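Local coordinates for protein polyketide biosynthesis 3-hydroxy-3-methylglutaryl-ACP synthase PksG (Bacillus subtilis, PDB 4YXQ) that catalyses the aldol condensation of acetyl-ACP with a beta-ketothioester polyketide intermediate during biosynthesis of the antibiotic bacillaene, at residues A[14-19]-A[44-49]; A[358-363]-A[392-397]; A[143-148]-A[168-173]; A[50-55]-A[414-419]. All blocks are in the same frame, centred on the assembly; numbering follows the deposited sequence.

Interaction 1: A[14-19]-A[44-49]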
loop_
_atom_site.group_PDB
_atom_site.type_symbol
_atom_site.label_atom_id
_atom_site.label_comp_id
_atom_site.label_asym_id
_atom_site.label_seq_id
_atom_site.Cartn_x
_atom_site.Cartn_y
_atom_site.Cartn_z
ATOM N N GLY A 14 10.845 -19.883 -5.507
ATOM C CA GLY A 14 10.493 -20.951 -4.576
ATOM C C GLY A 14 11.653 -21.864 -4.277
ATOM O O GLY A 14 12.684 -21.820 -4.939
ATOM N N THR A 15 11.467 -22.654 -3.233
ATOM C CA THR A 15 12.358 -23.706 -2.836
ATOM C C THR A 15 11.893 -24.989 -3.514
ATOM O O THR A 15 12.691 -25.824 -3.907
ATOM C CB THR A 15 12.257 -23.894 -1.319
ATOM O OG1 THR A 15 12.704 -22.711 -0.648
ATOM C CG2 THR A 15 13.083 -25.080 -0.843
ATOM N N ALA A 16 10.585 -25.115 -3.694
ATOM C CA ALA A 16 9.971 -26.326 -4.213
ATOM C C ALA A 16 8.888 -25.976 -5.196
ATOM O O ALA A 16 8.294 -24.910 -5.128
ATOM C CB ALA A 16 9.367 -27.132 -3.082
ATOM N N TYR A 17 8.634 -26.918 -6.105
ATOM C CA TYR A 17 7.680 -26.768 -7.197
ATOM C C TYR A 17 7.110 -28.115 -7.555
ATOM O O TYR A 17 7.665 -29.148 -7.199
ATOM C CB TYR A 17 8.373 -26.195 -8.435
ATOM C CG TYR A 17 9.259 -27.174 -9.189
ATOM C CD1 TYR A 17 8.788 -27.847 -10.282
ATOM C CD2 TYR A 17 10.578 -27.385 -8.811
ATOM C CE1 TYR A 17 9.598 -28.726 -10.972
ATOM C CE2 TYR A 17 11.391 -28.264 -9.482
ATOM C CZ TYR A 17 10.890 -28.927 -10.575
ATOM O OH TYR A 17 11.694 -29.826 -11.235
ATOM N N LEU A 18 5.999 -28.114 -8.269
ATOM C CA LEU A 18 5.464 -29.352 -8.797
ATOM C C LEU A 18 5.052 -29.185 -10.239
ATOM O O LEU A 18 5.011 -28.067 -10.776
ATOM C CB LEU A 18 4.302 -29.873 -7.940
ATOM C CG LEU A 18 3.092 -28.968 -7.717
ATOM C CD1 LEU A 18 2.133 -29.002 -8.902
ATOM C CD2 LEU A 18 2.377 -29.393 -6.440
ATOM N N ASP A 19 4.756 -30.327 -10.855
ATOM C CA ASP A 19 4.388 -30.397 -12.253
ATOM C C ASP A 19 2.884 -30.170 -12.350
ATOM O O ASP A 19 2.093 -30.939 -11.811
ATOM C CB ASP A 19 4.783 -31.764 -12.805
ATOM C CG ASP A 19 4.462 -31.919 -14.281
ATOM O OD1 ASP A 19 5.415 -31.902 -15.089
ATOM O OD2 ASP A 19 3.277 -32.069 -14.645
ATOM N N VAL A 44 5.576 -23.669 -5.075
ATOM C CA VAL A 44 4.718 -23.887 -3.912
ATOM C C VAL A 44 5.460 -23.443 -2.655
ATOM O O VAL A 44 6.502 -24.008 -2.298
ATOM C CB VAL A 44 4.412 -25.378 -3.743
ATOM C CG1 VAL A 44 3.372 -25.601 -2.652
ATOM C CG2 VAL A 44 3.930 -25.960 -5.052
ATOM N N ALA A 45 4.882 -22.512 -1.927
ATOM C CA ALA A 45 5.454 -22.128 -0.667
ATOM C C ALA A 45 5.316 -23.274 0.339
ATOM O O ALA A 45 4.226 -23.788 0.553
ATOM C CB ALA A 45 4.779 -20.876 -0.138
ATOM N N LEU A 46 6.430 -23.640 0.969
ATOM C CA LEU A 46 6.410 -24.548 2.088
ATOM C C LEU A 46 5.852 -23.823 3.337
ATOM O O LEU A 46 5.812 -22.607 3.385
ATOM C CB LEU A 46 7.820 -25.059 2.396
ATOM C CG LEU A 46 8.530 -26.140 1.575
ATOM C CD1 LEU A 46 7.630 -27.313 1.249
ATOM C CD2 LEU A 46 9.105 -25.568 0.313
ATOM N N PRO A 47 5.440 -24.576 4.363
ATOM C CA PRO A 47 4.887 -23.925 5.536
ATOM C C PRO A 47 5.919 -23.108 6.297
ATOM O O PRO A 47 5.567 -22.168 7.010
ATOM C CB PRO A 47 4.424 -25.095 6.403
ATOM C CG PRO A 47 4.214 -26.195 5.430
ATOM C CD PRO A 47 5.310 -26.040 4.426
ATOM N N TYR A 48 7.194 -23.465 6.163
ATOM C CA TYR A 48 8.268 -22.655 6.724
ATOM C C TYR A 48 8.717 -21.525 5.762
ATOM O O TYR A 48 9.836 -21.034 5.867
ATOM C CB TYR A 48 9.457 -23.520 7.170
ATOM C CG TYR A 48 9.890 -24.625 6.217
ATOM C CD1 TYR A 48 9.464 -25.937 6.395
ATOM C CD2 TYR A 48 10.747 -24.348 5.148
ATOM C CE1 TYR A 48 9.862 -26.938 5.532
ATOM C CE2 TYR A 48 11.141 -25.351 4.281
ATOM C CZ TYR A 48 10.704 -26.638 4.485
ATOM O OH TYR A 48 11.125 -27.630 3.628
ATOM N N GLU A 49 7.821 -21.098 4.874
ATOM C CA GLU A 49 8.094 -20.007 3.972
ATOM C C GLU A 49 6.893 -19.062 4.005
ATOM O O GLU A 49 5.789 -19.484 4.205
ATOM C CB GLU A 49 8.290 -20.533 2.541
ATOM C CG GLU A 49 9.543 -21.346 2.287
ATOM C CD GLU A 49 9.762 -21.618 0.790
ATOM O OE1 GLU A 49 10.785 -21.161 0.214
ATOM O OE2 GLU A 49 8.893 -22.280 0.180
HETATM O O HOH W 1 8.975 -23.101 -2.318
#

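Interaction 2: A[358-363]-A[392-397]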
loop_
_atom_site.group_PDB
_atom_site.type_symbol
_atom_site.label_atom_id
_atom_site.label_comp_id
_atom_site.label_asym_id
_atom_site.label_seq_id
_atom_site.Cartn_x
_atom_site.Cartn_y
_atom_site.Cartn_z
ATOM N N ARG A 358 17.524 -25.376 -10.057
ATOM C CA ARG A 358 17.965 -26.012 -8.803
ATOM C C ARG A 358 16.870 -26.276 -7.756
ATOM O O ARG A 358 17.152 -26.852 -6.714
ATOM C CB ARG A 358 19.054 -25.169 -8.147
ATOM C CG ARG A 358 20.439 -25.354 -8.723
ATOM C CD ARG A 358 21.259 -24.065 -8.578
ATOM N NE ARG A 358 22.698 -24.287 -8.678
ATOM C CZ ARG A 358 23.346 -24.682 -9.779
ATOM N NH1 ARG A 358 22.696 -24.910 -10.924
ATOM N NH2 ARG A 358 24.669 -24.863 -9.735
ATOM N N ARG A 359 15.619 -25.946 -8.026
ATOM C CA ARG A 359 14.565 -26.169 -7.010
ATOM C C ARG A 359 14.195 -27.637 -6.852
ATOM O O ARG A 359 14.445 -28.451 -7.716
ATOM C CB ARG A 359 13.308 -25.343 -7.333
ATOM C CG ARG A 359 13.571 -23.864 -7.514
ATOM C CD ARG A 359 12.384 -23.177 -8.155
ATOM N NE ARG A 359 12.084 -23.703 -9.486
ATOM C CZ ARG A 359 10.923 -23.595 -10.123
ATOM N NH1 ARG A 359 9.888 -23.014 -9.556
ATOM N NH2 ARG A 359 10.787 -24.132 -11.324
ATOM N N TYR A 360 13.551 -27.961 -5.741
ATOM C CA TYR A 360 13.171 -29.347 -5.395
ATOM C C TYR A 360 11.799 -29.679 -5.975
ATOM O O TYR A 360 10.855 -28.924 -5.777
ATOM C CB TYR A 360 13.125 -29.471 -3.885
ATOM C CG TYR A 360 12.837 -30.854 -3.379
ATOM C CD1 TYR A 360 13.883 -31.717 -3.046
ATOM C CD2 TYR A 360 11.533 -31.296 -3.189
ATOM C CE1 TYR A 360 13.640 -32.987 -2.586
ATOM C CE2 TYR A 360 11.294 -32.559 -2.680
ATOM C CZ TYR A 360 12.363 -33.397 -2.391
ATOM O OH TYR A 360 12.156 -34.681 -1.942
ATOM N N GLN A 361 11.686 -30.770 -6.721
ATOM C CA GLN A 361 10.399 -31.180 -7.306
ATOM C C GLN A 361 9.630 -32.059 -6.332
ATOM O O GLN A 361 10.098 -33.098 -5.933
ATOM C CB GLN A 361 10.568 -31.914 -8.635
ATOM C CG GLN A 361 9.227 -32.387 -9.160
ATOM C CD GLN A 361 9.178 -32.724 -10.640
ATOM O OE1 GLN A 361 10.113 -32.486 -11.406
ATOM N NE2 GLN A 361 8.076 -33.325 -11.042
ATOM N N LEU A 362 8.456 -31.619 -5.931
ATOM C CA LEU A 362 7.607 -32.385 -5.037
ATOM C C LEU A 362 6.952 -33.528 -5.796
ATOM O O LEU A 362 6.639 -33.405 -6.972
ATOM C CB LEU A 362 6.511 -31.497 -4.465
ATOM C CG LEU A 362 6.971 -30.269 -3.677
ATOM C CD1 LEU A 362 5.810 -29.307 -3.431
ATOM C CD2 LEU A 362 7.602 -30.668 -2.355
ATOM N N SER A 363 6.786 -34.659 -5.117
ATOM C CA SER A 363 5.887 -35.717 -5.561
ATOM C C SER A 363 4.552 -35.335 -5.007
ATOM O O SER A 363 4.464 -34.525 -4.097
ATOM C CB SER A 363 6.300 -37.060 -4.950
ATOM O OG SER A 363 6.036 -37.086 -3.545
ATOM N N PRO A 392 11.336 -34.478 4.546
ATOM C CA PRO A 392 12.733 -34.773 4.883
ATOM C C PRO A 392 13.808 -34.300 3.908
ATOM O O PRO A 392 14.828 -33.773 4.346
ATOM C CB PRO A 392 12.739 -36.298 4.976
ATOM C CG PRO A 392 11.382 -36.621 5.511
ATOM C CD PRO A 392 10.446 -35.596 4.927
ATOM N N GLY A 393 13.605 -34.485 2.611
ATOM C CA GLY A 393 14.693 -34.238 1.657
ATOM C C GLY A 393 15.102 -32.794 1.338
ATOM O O GLY A 393 16.195 -32.563 0.821
ATOM N N ILE A 394 14.254 -31.823 1.659
ATOM C CA ILE A 394 14.307 -30.542 0.970
ATOM C C ILE A 394 15.470 -29.646 1.381
ATOM O O ILE A 394 16.133 -29.076 0.518
ATOM C CB ILE A 394 12.974 -29.770 1.091
ATOM C CG1 ILE A 394 11.878 -30.508 0.333
ATOM C CG2 ILE A 394 13.112 -28.382 0.502
ATOM C CD1 ILE A 394 10.485 -29.979 0.579
ATOM N N MET A 395 15.682 -29.470 2.676
ATOM C CA MET A 395 16.674 -28.493 3.129
ATOM C C MET A 395 18.078 -28.846 2.628
ATOM O O MET A 395 18.652 -28.147 1.775
ATOM C CB MET A 395 16.644 -28.369 4.665
ATOM C CG MET A 395 15.375 -27.737 5.212
ATOM S SD MET A 395 15.391 -25.936 5.348
ATOM C CE MET A 395 16.354 -25.436 3.918
ATOM N N GLN A 396 18.606 -29.947 3.152
ATOM C CA GLN A 396 19.947 -30.446 2.815
ATOM C C GLN A 396 20.039 -31.013 1.393
ATOM O O GLN A 396 21.016 -31.674 1.055
ATOM C CB GLN A 396 20.418 -31.494 3.855
ATOM C CG GLN A 396 19.591 -32.786 3.946
ATOM C CD GLN A 396 18.170 -32.575 4.481
ATOM O OE1 GLN A 396 17.966 -32.132 5.619
ATOM N NE2 GLN A 396 17.180 -32.870 3.646
ATOM N N SER A 397 19.035 -30.738 0.569
ATOM C CA SER A 397 19.076 -31.092 -0.842
ATOM C C SER A 397 20.059 -30.321 -1.724
ATOM O O SER A 397 21.057 -30.888 -2.168
ATOM C CB SER A 397 17.690 -30.922 -1.490
ATOM O OG SER A 397 17.768 -30.429 -2.812
#

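Interaction 3: A[143-148]-A[168-173]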
loop_
_atom_site.group_PDB
_atom_site.type_symbol
_atom_site.label_atom_id
_atom_site.label_comp_id
_atom_site.label_asym_id
_atom_site.label_seq_id
_atom_site.Cartn_x
_atom_site.Cartn_y
_atom_site.Cartn_z
ATOM N N SER A 143 5.772 -9.656 -3.697
ATOM C CA SER A 143 5.851 -10.981 -3.115
ATOM C C SER A 143 4.469 -11.541 -2.849
ATOM O O SER A 143 3.687 -10.947 -2.104
ATOM C CB SER A 143 6.657 -10.902 -1.830
ATOM O OG SER A 143 7.059 -12.184 -1.372
ATOM N N ASP A 144 4.162 -12.678 -3.455
ATOM C CA ASP A 144 2.868 -13.320 -3.232
ATOM C C ASP A 144 2.986 -14.838 -3.161
ATOM O O ASP A 144 3.857 -15.422 -3.787
ATOM C CB ASP A 144 1.894 -12.905 -4.333
ATOM C CG ASP A 144 1.244 -11.545 -4.059
ATOM O OD1 ASP A 144 0.540 -11.453 -3.003
ATOM O OD2 ASP A 144 1.409 -10.606 -4.902
ATOM N N ILE A 145 2.116 -15.461 -2.379
ATOM C CA ILE A 145 2.069 -16.909 -2.295
ATOM C C ILE A 145 0.609 -17.333 -2.323
ATOM O O ILE A 145 -0.279 -16.540 -2.058
ATOM C CB ILE A 145 2.749 -17.469 -1.034
ATOM C CG1 ILE A 145 1.917 -17.145 0.197
ATOM C CG2 ILE A 145 4.127 -16.873 -0.854
ATOM C CD1 ILE A 145 2.519 -17.633 1.500
ATOM N N SER A 146 0.378 -18.580 -2.686
ATOM C CA SER A 146 -0.960 -19.139 -2.714
ATOM C C SER A 146 -0.983 -20.283 -1.715
ATOM O O SER A 146 -0.324 -21.293 -1.918
ATOM C CB SER A 146 -1.300 -19.650 -4.126
ATOM O OG SER A 146 -0.995 -18.694 -5.129
ATOM N N ARG A 147 -1.704 -20.103 -0.616
ATOM C CA ARG A 147 -2.015 -21.215 0.279
ATOM C C ARG A 147 -3.456 -21.680 0.078
ATOM O O ARG A 147 -4.260 -20.972 -0.561
ATOM C CB ARG A 147 -1.767 -20.809 1.733
ATOM C CG ARG A 147 -0.292 -20.558 2.032
ATOM C CD ARG A 147 0.168 -21.084 3.386
ATOM N NE ARG A 147 1.147 -20.162 3.972
ATOM C CZ ARG A 147 2.470 -20.311 3.973
ATOM N NH1 ARG A 147 3.064 -21.361 3.419
ATOM N NH2 ARG A 147 3.210 -19.390 4.547
ATOM N N PHE A 148 -3.774 -22.859 0.626
ATOM C CA PHE A 148 -5.137 -23.401 0.580
ATOM C C PHE A 148 -5.534 -24.111 1.875
ATOM O O PHE A 148 -6.352 -23.592 2.641
ATOM C CB PHE A 148 -5.277 -24.343 -0.609
ATOM C CG PHE A 148 -4.894 -23.715 -1.923
ATOM C CD1 PHE A 148 -5.811 -22.939 -2.643
ATOM C CD2 PHE A 148 -3.611 -23.868 -2.432
ATOM C CE1 PHE A 148 -5.458 -22.347 -3.846
ATOM C CE2 PHE A 148 -3.253 -23.276 -3.637
ATOM C CZ PHE A 148 -4.176 -22.513 -4.343
ATOM N N ALA A 168 -1.967 -21.665 -9.590
ATOM C CA ALA A 168 -1.638 -20.609 -8.633
ATOM C C ALA A 168 -0.289 -20.827 -7.944
ATOM O O ALA A 168 -0.077 -21.808 -7.231
ATOM C CB ALA A 168 -2.744 -20.488 -7.607
ATOM N N GLY A 169 0.602 -19.867 -8.130
ATOM C CA GLY A 169 1.991 -20.031 -7.785
ATOM C C GLY A 169 2.423 -19.254 -6.580
ATOM O O GLY A 169 1.628 -18.816 -5.763
ATOM N N ALA A 170 3.729 -19.146 -6.458
ATOM C CA ALA A 170 4.325 -18.445 -5.350
ATOM C C ALA A 170 5.658 -18.002 -5.850
ATOM O O ALA A 170 6.372 -18.779 -6.491
ATOM C CB ALA A 170 4.486 -19.377 -4.171
ATOM N N GLY A 171 6.008 -16.772 -5.566
ATOM C CA GLY A 171 7.230 -16.188 -6.084
ATOM C C GLY A 171 7.367 -14.747 -5.657
ATOM O O GLY A 171 6.404 -14.118 -5.196
ATOM N N ALA A 172 8.576 -14.221 -5.809
ATOM C CA ALA A 172 8.816 -12.819 -5.556
ATOM C C ALA A 172 9.846 -12.272 -6.513
ATOM O O ALA A 172 10.757 -12.973 -6.956
ATOM C CB ALA A 172 9.255 -12.605 -4.115
ATOM N N VAL A 173 9.689 -10.996 -6.835
ATOM C CA VAL A 173 10.640 -10.321 -7.651
ATOM C C VAL A 173 10.996 -9.012 -6.964
ATOM O O VAL A 173 10.116 -8.263 -6.591
ATOM C CB VAL A 173 10.079 -10.024 -9.029
ATOM C CG1 VAL A 173 11.103 -9.258 -9.852
ATOM C CG2 VAL A 173 9.678 -11.305 -9.718
#

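Interaction 4: A[50-55]-A[414-419]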
loop_
_atom_site.group_PDB
_atom_site.type_symbol
_atom_site.label_atom_id
_atom_site.label_comp_id
_atom_site.label_asym_id
_atom_site.label_seq_id
_atom_site.Cartn_x
_atom_site.Cartn_y
_atom_site.Cartn_z
ATOM N N ASP A 50 7.124 -17.779 3.764
ATOM C CA ASP A 50 6.052 -16.810 3.696
ATOM C C ASP A 50 6.461 -15.635 2.784
ATOM O O ASP A 50 7.511 -15.698 2.147
ATOM C CB ASP A 50 5.666 -16.385 5.121
ATOM C CG ASP A 50 6.689 -15.497 5.771
ATOM O OD1 ASP A 50 7.743 -15.190 5.142
ATOM O OD2 ASP A 50 6.411 -15.096 6.931
ATOM N N PRO A 51 5.630 -14.579 2.674
ATOM C CA PRO A 51 6.049 -13.523 1.746
ATOM C C PRO A 51 7.298 -12.775 2.138
ATOM O O PRO A 51 7.936 -12.143 1.309
ATOM C CB PRO A 51 4.814 -12.596 1.702
ATOM C CG PRO A 51 3.662 -13.522 1.966
ATOM C CD PRO A 51 4.202 -14.471 2.989
ATOM N N VAL A 52 7.658 -12.822 3.407
ATOM C CA VAL A 52 8.904 -12.224 3.849
ATOM C C VAL A 52 10.055 -13.069 3.337
ATOM O O VAL A 52 11.033 -12.553 2.838
ATOM C CB VAL A 52 8.983 -12.174 5.380
ATOM C CG1 VAL A 52 10.345 -11.630 5.804
ATOM C CG2 VAL A 52 7.829 -11.362 5.958
ATOM N N THR A 53 9.950 -14.370 3.555
ATOM C CA THR A 53 10.934 -15.361 3.074
ATOM C C THR A 53 11.193 -15.184 1.593
ATOM O O THR A 53 12.332 -15.042 1.154
ATOM C CB THR A 53 10.379 -16.770 3.371
ATOM O OG1 THR A 53 10.777 -17.114 4.689
ATOM C CG2 THR A 53 10.846 -17.820 2.407
ATOM N N PHE A 54 10.113 -15.187 0.829
ATOM C CA PHE A 54 10.227 -15.030 -0.609
ATOM C C PHE A 54 10.835 -13.665 -0.973
ATOM O O PHE A 54 11.714 -13.590 -1.836
ATOM C CB PHE A 54 8.883 -15.227 -1.267
ATOM C CG PHE A 54 8.557 -16.662 -1.535
ATOM C CD1 PHE A 54 8.569 -17.156 -2.835
ATOM C CD2 PHE A 54 8.189 -17.508 -0.513
ATOM C CE1 PHE A 54 8.241 -18.466 -3.102
ATOM C CE2 PHE A 54 7.874 -18.822 -0.767
ATOM C CZ PHE A 54 7.910 -19.309 -2.065
ATOM N N GLY A 55 10.409 -12.610 -0.285
ATOM C CA GLY A 55 10.905 -11.282 -0.617
ATOM C C GLY A 55 12.385 -11.150 -0.315
ATOM O O GLY A 55 13.163 -10.610 -1.109
ATOM N N ARG A 414 6.902 -12.898 14.155
ATOM C CA ARG A 414 7.547 -13.925 13.347
ATOM C C ARG A 414 9.048 -13.916 13.513
ATOM O O ARG A 414 9.675 -12.848 13.521
ATOM C CB ARG A 414 7.204 -13.736 11.884
ATOM C CG ARG A 414 5.704 -13.737 11.657
ATOM C CD ARG A 414 5.320 -14.142 10.247
ATOM N NE ARG A 414 3.882 -14.385 10.174
ATOM C CZ ARG A 414 3.268 -15.053 9.205
ATOM N NH1 ARG A 414 3.951 -15.552 8.184
ATOM N NH2 ARG A 414 1.960 -15.211 9.265
ATOM N N LYS A 415 9.615 -15.118 13.650
ATOM C CA LYS A 415 11.053 -15.296 13.775
ATOM C C LYS A 415 11.522 -16.081 12.588
ATOM O O LYS A 415 10.963 -17.138 12.292
ATOM C CB LYS A 415 11.454 -16.074 15.037
ATOM C CG LYS A 415 10.570 -15.901 16.263
ATOM C CD LYS A 415 10.826 -14.605 17.031
ATOM C CE LYS A 415 9.770 -14.481 18.123
ATOM N NZ LYS A 415 9.916 -13.292 19.001
ATOM N N TYR A 416 12.575 -15.570 11.952
ATOM C CA TYR A 416 13.140 -16.133 10.756
ATOM C C TYR A 416 14.585 -16.577 11.007
ATOM O O TYR A 416 15.229 -16.067 11.894
ATOM C CB TYR A 416 13.078 -15.097 9.628
ATOM C CG TYR A 416 11.661 -14.668 9.274
ATOM C CD1 TYR A 416 10.929 -15.346 8.325
ATOM C CD2 TYR A 416 11.067 -13.566 9.880
ATOM C CE1 TYR A 416 9.653 -14.948 7.975
ATOM C CE2 TYR A 416 9.772 -13.170 9.542
ATOM C CZ TYR A 416 9.067 -13.883 8.588
ATOM O OH TYR A 416 7.796 -13.503 8.246
ATOM N N ARG A 417 15.069 -17.543 10.220
ATOM C CA ARG A 417 16.403 -18.138 10.397
ATOM C C ARG A 417 17.104 -18.307 9.037
ATOM O O ARG A 417 16.487 -18.710 8.042
ATOM C CB ARG A 417 16.291 -19.514 11.142
ATOM N N TRP A 418 18.386 -17.965 9.006
ATOM C CA TRP A 418 19.224 -18.238 7.857
ATOM C C TRP A 418 19.708 -19.677 7.861
ATOM O O TRP A 418 20.141 -20.187 8.881
ATOM C CB TRP A 418 20.430 -17.310 7.846
ATOM C CG TRP A 418 20.057 -15.879 7.582
ATOM C CD1 TRP A 418 19.968 -14.885 8.502
ATOM C CD2 TRP A 418 19.695 -15.293 6.316
ATOM N NE1 TRP A 418 19.600 -13.712 7.897
ATOM C CE2 TRP A 418 19.431 -13.924 6.555
ATOM C CE3 TRP A 418 19.590 -15.787 5.001
ATOM C CZ2 TRP A 418 19.051 -13.034 5.533
ATOM C CZ3 TRP A 418 19.213 -14.904 3.973
ATOM C CH2 TRP A 418 18.941 -13.541 4.250
ATOM N N ILE A 419 19.616 -20.330 6.711
ATOM C CA ILE A 419 20.046 -21.704 6.565
ATOM C C ILE A 419 21.008 -21.856 5.399
ATOM O O ILE A 419 20.638 -21.640 4.228
ATOM C CB ILE A 419 18.833 -22.629 6.387
ATOM C CG1 ILE A 419 18.083 -22.692 7.714
ATOM C CG2 ILE A 419 19.260 -24.029 5.923
ATOM C CD1 ILE A 419 16.805 -23.491 7.647
#

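Interaction 1: A[14-19]-A[44-49]
Thr15 and Glu49 meet through a short hydrogen bond where the middle strand of a small three-stranded mixed sheet, 16-19, comes up against the loop that leaves its edge strand 41-44. The Thr15 hydroxyl OG1 donates to Glu49 OE1 over 2.6 Å, reaching the oxygen from above the carboxylate plane, 53° out of it. Torsion about CA-CB in Thr15 (chi1 -64°) sets OG1 beside its own backbone N and leaves the methyl for apolar neighbours. The second carboxylate oxygen, Glu49 OE2, takes the amide of Leu46 on its anti lone pair at 2.9 Å, in a nearly straight bond. Glutamate suits this buried place because its two oxygens can serve two chain segments at once, and the type I turn from Leu46 to Glu49 folds the acid back over its own loop. A water joins the same group: it accepts from Thr15 N and lies within donating distance of both Val44 O and Glu49 OE2. Between the two segments runs one backbone bond, Val44 N to Ala16 O at 3.0 Å. Arg147, outside the contact, takes the carbonyl oxygens of Leu46 and Glu49. Apolar side chains pack alongside. Leu18 CD2 reaches Val44 CG2 at 4.0 Å, and Leu46 crosses Thr15 at about a right angle, its CD2 methyl resting 3.7 Å from Ala16 CB.

Interaction 2: A[358-363]-A[392-397]
Two torsions bring Tyr360 and Ile394 together: chi1 of Tyr360 (-176°) swings CG to the side away from the backbone N, beside the carbonyl carbon, and carries the ring across to the 392-397 loop, while CG1 of Ile394 lies beside its own backbone N (chi1 -67°) and is laid over that ring. The result is a CH-pi contact. Ile394 CG1 sits 3.7 Å from the centroid of the Tyr360 ring and only 14° off the ring normal, so the methylene is nearly centred on the face, and the two side chains cross at about a right angle. Isoleucine suits the place because its unbranched arm, CG1 then CD1, is long enough to cover the ring with a methylene and still reach Leu362. Past the ring, Ile394 CD1 comes within 4.2 Å of Leu362 CD2, two residues after Tyr360. Ser397 OG approaches the ring at its edge, 4.1 Å from Tyr360 CD1. Gly393, with no CB to crowd Tyr360 OH, lets the loop pass close, its carbonyl carbon 4.2 Å from Tyr360 CE1. The polar tip of the ring is served from elsewhere, Tyr360 OH being hydrogen-bonded to Glu366 OE2 on helix 364-373. Here a CH-pi contact joins the edge strand 360-361 of the small mixed sheet to the loop that leads into strand 403-410, in this member of the thiolase-like HMG-CoA synthase family.

Interaction 3: A[143-148]-A[168-173]
Ser146 reaches over to the 168-173 segment with its whole short side chain. Its CB lies 3.5 Å from Gly169 O and 3.9 Å from Ala168 CB, and OG, turned beside the backbone N by chi1 of -48°, donates to Gly169 O at 2.7 Å. The hydroxyl lies in the plane of that carbonyl, on a lone pair; Ala168 CB is also 3.5 Å from OG. Serine suits the spot because its hydroxyl offers a donor to a carbonyl where the regular ladder has ended. Two residues earlier, strands 137-144 and 171-178 run antiparallel in the large mixed sheet of the thiolase-like fold. Asp144 and Gly171 form its hydrogen-bonded pair, with Asp144 N to Gly171 O at 3.2 Å and Gly171 N to Asp144 O at 3.1 Å. Ser143 and Ala172 are the adjacent non-hydrogen-bonded pair; the Ser143 hydroxyl bonds to Pro51 O on helix 51-64 while resting against the Ala172 methyl. The Asp144 carboxylate turns away from the partner strand to Ser83 OG, Glu82 N and Gly299 N. It thereby lies beside Glu82, the probable proton donor/acceptor of catalysis. Ile145 CB packs on Ala170 CB at 4.1 Å, and the Phe148 ring edge approaches the Ala168 methyl.

Interaction 4: A[50-55]-A[414-419]
Residues 51-55 open helix 51-64, while 414-419 form an edge strand of a three-stranded antiparallel sheet; the CA atoms of Thr53 and Tyr416 stay 8.0 Å apart. Long side chains of the strand therefore bridge the gap to the helix start, where Asp50 is the N-cap. One carboxylate oxygen, Asp50 OD1, caps the helix by accepting from Thr53 N at 2.8 Å in a nearly straight bond, with a weak second bond from Val52 N. Its other oxygen, Asp50 OD2, faces the strand and is gripped twice. Arg414 NH1 forms a salt bridge to it at 2.8 Å on the anti lone pair, the guanidinium and carboxylate planes being nearly coplanar (20°). Tyr416 OH also donates to Asp50 OD2, over a very short 2.5 Å, the carboxylate meeting the ring at its edge with planes 54° apart. With chi1 at 73°, CG of Asp50 lies between its backbone N and carbonyl carbon, which holds the carboxylate over the helix start, OD1 toward the amides and OD2 toward the strand. The buried charge is thus met by arginine, phenol and helix amides, which probably favour the ionised aspartate. Tyrosine suits its place because ring and hydroxyl do separate jobs: Tyr94 and Tyr98 of helix 91-98 meet the ring edge-to-face, Val52 CG1 makes a CH-pi contact over one face, offset toward the rim, 4.1 Å from the Tyr416 ring centroid, and Val52 CG2 lies 3.1 Å from Tyr416 OH.

Overall arrangement
Interactions 1, 3 and 4 are buried, whereas interaction 2 lies further from the centre of the chain and is partly open. Interactions 1 and 2 share the small mixed sheet, since strands 16-19 and 360-361 are neighbours in it, yet one is polar, with a water, and the other apolar. Interaction 3 belongs to the large central sheet and, unlike the rest, adjoins the active-site residues; backbone bonds dominate it. Interaction 4 replaces these with a charged side-chain cluster at a helix start. Arg147 of interaction 3 binds carbonyl oxygens of Leu46 and Glu49 in interaction 1, and Phe54 of interaction 4 packs against Gly14 and Glu49.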